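PDB 3S6J: hydrolase, haloacid dehalogenase-like family from Pseudomonas syringae pv. tomato, which binds calcium and probably acts as a phosphatase on sugar phosphates, the chain being the haloacid dehalogenase-like hydrolase part of a longer protein. Local coordinates for residues G95-L100 with K126-D131; Q6-F11 with N107-I112. All coordinates share one frame; numbering follows the deposited sequence.

Overall arrangement
The two contacts lie with centres about 14 Å apart in one Rossmann-like HAD domain and interlock along the chain: 6-11 comes first, then 95-100, 107-112 and 126-131. Interaction 2 joins strands 8-11 and 110-113 of the parallel sheet; interaction 1 joins the start of helix 96-105 to the turn that ends helix 118-127, the helices before and after strand 110-113. Helix 96-105 lies against the sheet, with L99 CD2 3.5 Å from F11 CE1 and L100 CD2 3.6 Å from W110 CE2. Strand 8-11 leads directly to D12 and D14, which with D172 bind calcium; the side chain of L128 lies about 12 Å from the metal and that of I112 about 10 Å.

Interaction 1 (G95-L100 with K126-D131); sequences GAVELL and KALKLD
The first turn of helix 96-105 faces the turn that closes helix 118-127, and the backbones come nearest at V97 and L128, whose CA atoms are 6.4 Å apart. No hydrogen bond crosses between the segments; aliphatic side chains do most of the joining. L128 points at the helix and reaches it with one branch: its CD2 meets CB of A96 at 4.0 Å and lies 4.2 Å from CG2 of V97. V97 sets that methyl beside its own backbone N, anti to its carbonyl carbon, with CG1 anti to the N (chi1 162°). One turn on from A96, L100 also points across, and its CD1 touches CD1 of L130 at 4.0 Å, the two side chains meeting at a slant.

The turn that brings L128 and L130 to the helix is a Schellman motif. K129 is its C-prime residue, with positive phi; its backbone N bonds to K126 O at 2.6 Å, and L130 N also bonds back into the last turn of the helix. The K129 chain bends at chi2 (82°) and folds back over the turn, where NZ donates to A127 O at 2.8 Å from 22° off the carbonyl plane. That bond ties the ammonium to the helix end, where the partial negative charge of the C-terminus of the helix probably helps to stabilise it. The same NZ comes within 4.0 Å of V97 CG2, the two side chains crossing nearly at right angles. Beyond the pair, L128 also packs on L13 and L17 in the loop that carries D14, while A96 rests on P212 of helix 212-217.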
ATOM      1  N   GLY E  95     -19.243  -5.683   1.152  1.00 32.59           N
ATOM      2  CA  GLY E  95     -20.146  -5.532   0.031  1.00 33.01           C
ATOM      3  C   GLY E  95     -19.893  -6.508  -1.083  1.00 35.12           C
ATOM      4  O   GLY E  95     -20.698  -6.618  -2.004  1.00 35.37           O
ATOM      5  N   ALA E  96     -18.761  -7.208  -1.001  1.00 36.83           N
ATOM      6  CA  ALA E  96     -18.299  -8.094  -2.071  1.00 35.70           C
ATOM      7  C   ALA E  96     -19.294  -9.201  -2.387  1.00 39.53           C
ATOM      8  O   ALA E  96     -19.672  -9.408  -3.540  1.00 41.25           O
ATOM      9  CB  ALA E  96     -16.962  -8.697  -1.704  1.00 33.87           C
ATOM     10  N   VAL E  97     -19.686  -9.942  -1.362  1.00 40.74           N
ATOM     11  CA  VAL E  97     -20.663 -11.004  -1.548  1.00 42.96           C
ATOM     12  C   VAL E  97     -22.016 -10.397  -1.908  1.00 42.99           C
ATOM     13  O   VAL E  97     -22.656 -10.820  -2.874  1.00 45.42           O
ATOM     14  CB  VAL E  97     -20.786 -11.885  -0.286  1.00 46.05           C
ATOM     15  CG1 VAL E  97     -22.072 -12.680  -0.325  1.00 45.19           C
ATOM     16  CG2 VAL E  97     -19.571 -12.807  -0.161  1.00 43.81           C
ATOM     17  N   GLU E  98     -22.437  -9.392  -1.147  1.00 41.70           N
ATOM     18  CA  GLU E  98     -23.716  -8.748  -1.412  1.00 41.89           C
ATOM     19  C   GLU E  98     -23.828  -8.209  -2.830  1.00 44.07           C
ATOM     20  O   GLU E  98     -24.914  -8.260  -3.423  1.00 44.51           O
ATOM     21  CB  GLU E  98     -23.995  -7.618  -0.430  1.00 41.95           C
ATOM     22  CG  GLU E  98     -25.312  -6.911  -0.715  1.00 39.64           C
ATOM     23  CD  GLU E  98     -25.674  -5.924   0.369  1.00 43.45           C
ATOM     24  OE1 GLU E  98     -24.798  -5.681   1.220  1.00 44.31           O
ATOM     25  OE2 GLU E  98     -26.823  -5.399   0.384  1.00 45.66           O
ATOM     26  N   LEU E  99     -22.722  -7.686  -3.371  1.00 42.13           N
ATOM     27  CA  LEU E  99     -22.712  -7.186  -4.752  1.00 38.50           C
ATOM     28  C   LEU E  99     -22.950  -8.344  -5.703  1.00 40.91           C
ATOM     29  O   LEU E  99     -23.756  -8.247  -6.630  1.00 42.83           O
ATOM     30  CB  LEU E  99     -21.394  -6.478  -5.091  1.00 36.31           C
ATOM     31  CG  LEU E  99     -21.241  -5.938  -6.526  1.00 39.02           C
ATOM     32  CD1 LEU E  99     -22.388  -4.974  -6.893  1.00 37.47           C
ATOM     33  CD2 LEU E  99     -19.873  -5.274  -6.763  1.00 33.51           C
ATOM     34  N   LEU E 100     -22.260  -9.453  -5.466  1.00 40.63           N
ATOM     35  CA  LEU E 100     -22.385 -10.606  -6.360  1.00 43.05           C
ATOM     36  C   LEU E 100     -23.797 -11.176  -6.300  1.00 45.52           C
ATOM     37  O   LEU E 100     -24.390 -11.484  -7.332  1.00 45.77           O
ATOM     38  CB  LEU E 100     -21.348 -11.674  -6.030  1.00 40.99           C
ATOM     39  CG  LEU E 100     -19.901 -11.305  -6.381  1.00 41.61           C
ATOM     40  CD1 LEU E 100     -18.936 -12.339  -5.823  1.00 39.17           C
ATOM     41  CD2 LEU E 100     -19.726 -11.137  -7.905  1.00 38.62           C
ATOM     42  N   LYS E 126     -12.453 -19.009  -1.531  1.00 45.18           N
ATOM     43  CA  LYS E 126     -12.924 -19.525  -0.246  1.00 45.72           C
ATOM     44  C   LYS E 126     -13.474 -18.392   0.626  1.00 46.66           C
ATOM     45  O   LYS E 126     -14.522 -18.535   1.256  1.00 46.48           O
ATOM     46  CB  LYS E 126     -11.794 -20.241   0.502  1.00 43.72           C
ATOM     47  CG  LYS E 126     -10.972 -21.206  -0.347  1.00 47.19           C
ATOM     48  CD  LYS E 126     -11.655 -22.557  -0.488  1.00 51.44           C
ATOM     49  CE  LYS E 126     -10.714 -23.601  -1.088  1.00 53.47           C
ATOM     50  NZ  LYS E 126     -11.241 -24.992  -0.929  1.00 58.68           N
ATOM     51  N   ALA E 127     -12.764 -17.268   0.669  1.00 45.30           N
ATOM     52  CA  ALA E 127     -13.181 -16.153   1.506  1.00 42.79           C
ATOM     53  C   ALA E 127     -14.541 -15.622   1.082  1.00 44.39           C
ATOM     54  O   ALA E 127     -15.223 -14.976   1.856  1.00 47.23           O
ATOM     55  CB  ALA E 127     -12.147 -15.041   1.471  1.00 42.34           C
ATOM     56  N   LEU E 128     -14.920 -15.874  -0.163  1.00 45.55           N
ATOM     57  CA  LEU E 128     -16.229 -15.468  -0.650  1.00 45.16           C
ATOM     58  C   LEU E 128     -17.146 -16.670  -0.646  1.00 47.41           C
ATOM     59  O   LEU E 128     -18.201 -16.646  -1.265  1.00 50.14           O
ATOM     60  CB  LEU E 128     -16.133 -14.940  -2.081  1.00 45.31           C
ATOM     61  CG  LEU E 128     -15.164 -13.795  -2.382  1.00 42.97           C
ATOM     62  CD1 LEU E 128     -14.956 -13.679  -3.887  1.00 38.63           C
ATOM     63  CD2 LEU E 128     -15.676 -12.494  -1.797  1.00 39.50           C
ATOM     64  N   LYS E 129     -16.731 -17.724   0.051  1.00 51.26           N
ATOM     65  CA  LYS E 129     -17.433 -19.006   0.035  1.00 49.67           C
ATOM     66  C   LYS E 129     -17.956 -19.321  -1.366  1.00 51.38           C
ATOM     67  O   LYS E 129     -19.150 -19.568  -1.548  1.00 53.45           O
ATOM     68  CB  LYS E 129     -18.576 -19.017   1.050  1.00 49.13           C
ATOM     69  CG  LYS E 129     -18.273 -18.258   2.340  1.00 51.87           C
ATOM     70  CD  LYS E 129     -18.507 -16.756   2.152  1.00 52.14           C
ATOM     71  CE  LYS E 129     -17.957 -15.930   3.313  1.00 52.17           C
ATOM     72  NZ  LYS E 129     -17.749 -14.502   2.928  1.00 44.77           N
ATOM     73  N   LEU E 130     -17.063 -19.282  -2.353  1.00 50.45           N
ATOM     74  CA  LEU E 130     -17.398 -19.674  -3.722  1.00 50.35           C
ATOM     75  C   LEU E 130     -16.504 -20.826  -4.191  1.00 55.85           C
ATOM     76  O   LEU E 130     -15.301 -20.887  -3.885  1.00 53.92           O
ATOM     77  CB  LEU E 130     -17.282 -18.491  -4.694  1.00 49.98           C
ATOM     78  CG  LEU E 130     -18.248 -17.294  -4.621  1.00 50.43           C
ATOM     79  CD1 LEU E 130     -17.815 -16.198  -5.587  1.00 45.74           C
ATOM     80  CD2 LEU E 130     -19.707 -17.672  -4.888  1.00 49.86           C
ATOM     81  N   ASP E 131     -17.096 -21.737  -4.953  1.00 58.54           N
ATOM     82  CA  ASP E 131     -16.360 -22.863  -5.503  1.00 58.67           C
ATOM     83  C   ASP E 131     -15.913 -22.526  -6.923  1.00 57.05           C
ATOM     84  O   ASP E 131     -16.736 -22.293  -7.804  1.00 56.53           O
ATOM     85  CB  ASP E 131     -17.246 -24.109  -5.480  1.00 61.67           C
ATOM     86  CG  ASP E 131     -16.541 -25.348  -5.985  1.00 62.76           C
ATOM     87  OD1 ASP E 131     -15.681 -25.230  -6.879  1.00 61.36           O
ATOM     88  OD2 ASP E 131     -16.860 -26.448  -5.485  1.00 66.99           O
TER

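Interaction 2 (Q6-F11 with N107-I112); sequences QTSFIF and NLKWCI
F9 O accepts the backbone N-H of C111 at 2.7 Å, nearly in line with its C=O, and also takes a CA-H...O contact from W110 CA at 2.9 Å. With F9 N bonded to K109 O and F11 N to C111 O, this is parallel pairing of neighbouring strands in the HAD Rossmann-like sheet; their axes differ by 14°. Strand 167-171 pairs with the other edge of 8-11, which makes 8-11 an interior strand.

F9, F11, W110 and I112 project to one face, where F11 and W110 pack on helix 96-105; I10 and C111 project to the other, where both touch A156 of helix 151-160. CB of F9 meets CB of W110 at 3.6 Å, and K109 O sits at the edge of the F9 ring, in its plane. W110 CG stands between its backbone N and carbonyl carbon (chi1 58°), and the indole NE1 is hydrogen-bonded to D104 of helix 96-105. W110 CB lies in the plane of the F11 ring, 3.8 Å from CE2. L108 divides its methyls: CD1 approaches F9 CE1 obliquely, while CD2 touches Q6 CG at 3.7 Å.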
ATOM      1  N   GLN E   6     -28.234  -4.525 -21.145  1.00 53.55           N
ATOM      2  CA  GLN E   6     -27.805  -4.654 -19.756  1.00 51.41           C
ATOM      3  C   GLN E   6     -26.285  -4.860 -19.623  1.00 49.13           C
ATOM      4  O   GLN E   6     -25.657  -5.565 -20.416  1.00 48.47           O
ATOM      5  CB  GLN E   6     -28.595  -5.753 -19.031  1.00 51.20           C
ATOM      6  CG  GLN E   6     -29.726  -5.243 -18.108  1.00 53.69           C
ATOM      7  CD  GLN E   6     -30.995  -4.797 -18.847  1.00 59.17           C
ATOM      8  OE1 GLN E   6     -31.294  -5.273 -19.945  1.00 60.83           O
ATOM      9  NE2 GLN E   6     -31.754  -3.885 -18.231  1.00 54.40           N
ATOM     10  N   THR E   7     -25.700  -4.211 -18.623  1.00 46.26           N
ATOM     11  CA  THR E   7     -24.271  -4.300 -18.381  1.00 44.39           C
ATOM     12  C   THR E   7     -23.851  -5.696 -17.919  1.00 43.50           C
ATOM     13  O   THR E   7     -24.558  -6.340 -17.130  1.00 45.01           O
ATOM     14  CB  THR E   7     -23.829  -3.258 -17.338  1.00 43.01           C
ATOM     15  OG1 THR E   7     -23.935  -1.949 -17.915  1.00 43.57           O
ATOM     16  CG2 THR E   7     -22.378  -3.512 -16.909  1.00 41.35           C
ATOM     17  N   SER E   8     -22.721  -6.160 -18.442  1.00 40.99           N
ATOM     18  CA  SER E   8     -22.073  -7.388 -17.976  1.00 42.97           C
ATOM     19  C   SER E   8     -20.789  -7.023 -17.221  1.00 40.40           C
ATOM     20  O   SER E   8     -20.149  -6.013 -17.533  1.00 40.21           O
ATOM     21  CB  SER E   8     -21.772  -8.319 -19.153  1.00 43.33           C
ATOM     22  OG  SER E   8     -22.972  -8.747 -19.771  1.00 41.00           O
ATOM     23  N   PHE E   9     -20.415  -7.838 -16.237  1.00 38.04           N
ATOM     24  CA  PHE E   9     -19.412  -7.431 -15.263  1.00 35.84           C
ATOM     25  C   PHE E   9     -18.181  -8.324 -15.226  1.00 38.59           C
ATOM     26  O   PHE E   9     -18.279  -9.544 -15.055  1.00 39.57           O
ATOM     27  CB  PHE E   9     -20.031  -7.367 -13.865  1.00 36.77           C
ATOM     28  CG  PHE E   9     -21.023  -6.252 -13.690  1.00 39.96           C
ATOM     29  CD1 PHE E   9     -22.299  -6.341 -14.242  1.00 40.16           C
ATOM     30  CD2 PHE E   9     -20.690  -5.116 -12.971  1.00 38.82           C
ATOM     31  CE1 PHE E   9     -23.225  -5.305 -14.076  1.00 42.10           C
ATOM     32  CE2 PHE E   9     -21.604  -4.081 -12.804  1.00 39.15           C
ATOM     33  CZ  PHE E   9     -22.873  -4.174 -13.362  1.00 40.91           C
ATOM     34  N   ILE E  10     -17.012  -7.707 -15.367  1.00 36.70           N
ATOM     35  CA  ILE E  10     -15.753  -8.432 -15.211  1.00 36.82           C
ATOM     36  C   ILE E  10     -15.021  -7.948 -13.960  1.00 36.00           C
ATOM     37  O   ILE E  10     -14.555  -6.810 -13.904  1.00 34.90           O
ATOM     38  CB  ILE E  10     -14.845  -8.282 -16.436  1.00 31.91           C
ATOM     39  CG1 ILE E  10     -15.602  -8.679 -17.706  1.00 32.84           C
ATOM     40  CG2 ILE E  10     -13.631  -9.147 -16.256  1.00 35.31           C
ATOM     41  CD1 ILE E  10     -14.872  -8.363 -19.007  1.00 32.54           C
ATOM     42  N   PHE E  11     -14.943  -8.816 -12.957  1.00 34.58           N
ATOM     43  CA  PHE E  11     -14.370  -8.448 -11.675  1.00 33.43           C
ATOM     44  C   PHE E  11     -12.939  -8.963 -11.551  1.00 34.64           C
ATOM     45  O   PHE E  11     -12.656 -10.126 -11.854  1.00 36.11           O
ATOM     46  CB  PHE E  11     -15.180  -9.060 -10.536  1.00 34.18           C
ATOM     47  CG  PHE E  11     -16.508  -8.401 -10.283  1.00 33.64           C
ATOM     48  CD1 PHE E  11     -16.603  -7.301  -9.449  1.00 32.96           C
ATOM     49  CD2 PHE E  11     -17.666  -8.914 -10.835  1.00 34.82           C
ATOM     50  CE1 PHE E  11     -17.833  -6.720  -9.189  1.00 34.97           C
ATOM     51  CE2 PHE E  11     -18.896  -8.333 -10.584  1.00 35.16           C
ATOM     52  CZ  PHE E  11     -18.982  -7.232  -9.769  1.00 34.27           C
ATOM     53  N   ASN E 107     -30.158 -10.901 -12.695  1.00 50.33           N
ATOM     54  CA  ASN E 107     -29.827 -11.471 -14.004  1.00 51.21           C
ATOM     55  C   ASN E 107     -28.654 -10.832 -14.757  1.00 51.59           C
ATOM     56  O   ASN E 107     -28.432 -11.122 -15.937  1.00 49.16           O
ATOM     57  CB  ASN E 107     -31.064 -11.494 -14.895  1.00 52.09           C
ATOM     58  CG  ASN E 107     -32.088 -12.487 -14.414  1.00 57.99           C
ATOM     59  OD1 ASN E 107     -31.821 -13.692 -14.362  1.00 58.18           O
ATOM     60  ND2 ASN E 107     -33.267 -11.989 -14.031  1.00 59.81           N
ATOM     61  N   LEU E 108     -27.894  -9.975 -14.081  1.00 51.09           N
ATOM     62  CA  LEU E 108     -26.702  -9.386 -14.695  1.00 48.53           C
ATOM     63  C   LEU E 108     -25.565 -10.403 -14.681  1.00 45.88           C
ATOM     64  O   LEU E 108     -25.297 -11.022 -13.654  1.00 46.78           O
ATOM     65  CB  LEU E 108     -26.292  -8.107 -13.958  1.00 47.34           C
ATOM     66  CG  LEU E 108     -27.419  -7.062 -13.857  1.00 49.36           C
ATOM     67  CD1 LEU E 108     -27.091  -5.973 -12.839  1.00 47.06           C
ATOM     68  CD2 LEU E 108     -27.732  -6.459 -15.221  1.00 45.81           C
ATOM     69  N   LYS E 109     -24.910 -10.578 -15.827  1.00 45.34           N
ATOM     70  CA  LYS E 109     -23.839 -11.557 -15.967  1.00 45.08           C
ATOM     71  C   LYS E 109     -22.503 -11.000 -15.476  1.00 44.96           C
ATOM     72  O   LYS E 109     -22.166  -9.845 -15.758  1.00 42.24           O
ATOM     73  CB  LYS E 109     -23.669 -11.955 -17.433  1.00 44.37           C
ATOM     74  CG  LYS E 109     -24.932 -12.366 -18.159  1.00 48.03           C
ATOM     75  CD  LYS E 109     -24.746 -12.129 -19.663  1.00 50.34           C
ATOM     76  CE  LYS E 109     -25.632 -13.021 -20.525  1.00 56.48           C
ATOM     77  NZ  LYS E 109     -27.075 -12.614 -20.533  1.00 56.44           N
ATOM     78  N   TRP E 110     -21.736 -11.829 -14.767  1.00 43.79           N
ATOM     79  CA  TRP E 110     -20.396 -11.437 -14.331  1.00 41.03           C
ATOM     80  C   TRP E 110     -19.404 -12.583 -14.396  1.00 42.32           C
ATOM     81  O   TRP E 110     -19.759 -13.757 -14.272  1.00 42.21           O
ATOM     82  CB  TRP E 110     -20.404 -10.854 -12.917  1.00 40.25           C
ATOM     83  CG  TRP E 110     -20.971 -11.782 -11.875  1.00 42.46           C
ATOM     84  CD1 TRP E 110     -22.274 -11.877 -11.492  1.00 42.77           C
ATOM     85  CD2 TRP E 110     -20.252 -12.747 -11.094  1.00 40.01           C
ATOM     86  NE1 TRP E 110     -22.414 -12.832 -10.522  1.00 42.25           N
ATOM     87  CE2 TRP E 110     -21.188 -13.382 -10.256  1.00 42.63           C
ATOM     88  CE3 TRP E 110     -18.908 -13.133 -11.020  1.00 42.17           C
ATOM     89  CZ2 TRP E 110     -20.826 -14.383  -9.343  1.00 42.00           C
ATOM     90  CZ3 TRP E 110     -18.544 -14.130 -10.111  1.00 42.99           C
ATOM     91  CH2 TRP E 110     -19.505 -14.741  -9.286  1.00 43.70           C
ATOM     92  N   CYS E 111     -18.147 -12.215 -14.588  1.00 41.52           N
ATOM     93  CA  CYS E 111     -17.060 -13.169 -14.630  1.00 41.75           C
ATOM     94  C   CYS E 111     -15.903 -12.631 -13.805  1.00 40.70           C
ATOM     95  O   CYS E 111     -15.696 -11.421 -13.728  1.00 39.57           O
ATOM     96  CB  CYS E 111     -16.608 -13.389 -16.073  1.00 40.10           C
ATOM     97  SG  CYS E 111     -15.425 -14.734 -16.282  1.00 38.26           S
ATOM     98  N   ILE E 112     -15.150 -13.531 -13.179  1.00 41.04           N
ATOM     99  CA  ILE E 112     -13.964 -13.110 -12.452  1.00 39.35           C
ATOM    100  C   ILE E 112     -12.778 -13.277 -13.374  1.00 38.27           C
ATOM    101  O   ILE E 112     -12.730 -14.221 -14.153  1.00 39.44           O
ATOM    102  CB  ILE E 112     -13.803 -13.866 -11.123  1.00 40.50           C
ATOM    103  CG1 ILE E 112     -14.770 -13.274 -10.098  1.00 37.13           C
ATOM    104  CG2 ILE E 112     -12.352 -13.806 -10.630  1.00 35.91           C
ATOM    105  CD1 ILE E 112     -14.990 -14.143  -8.878  1.00 39.93           C
TER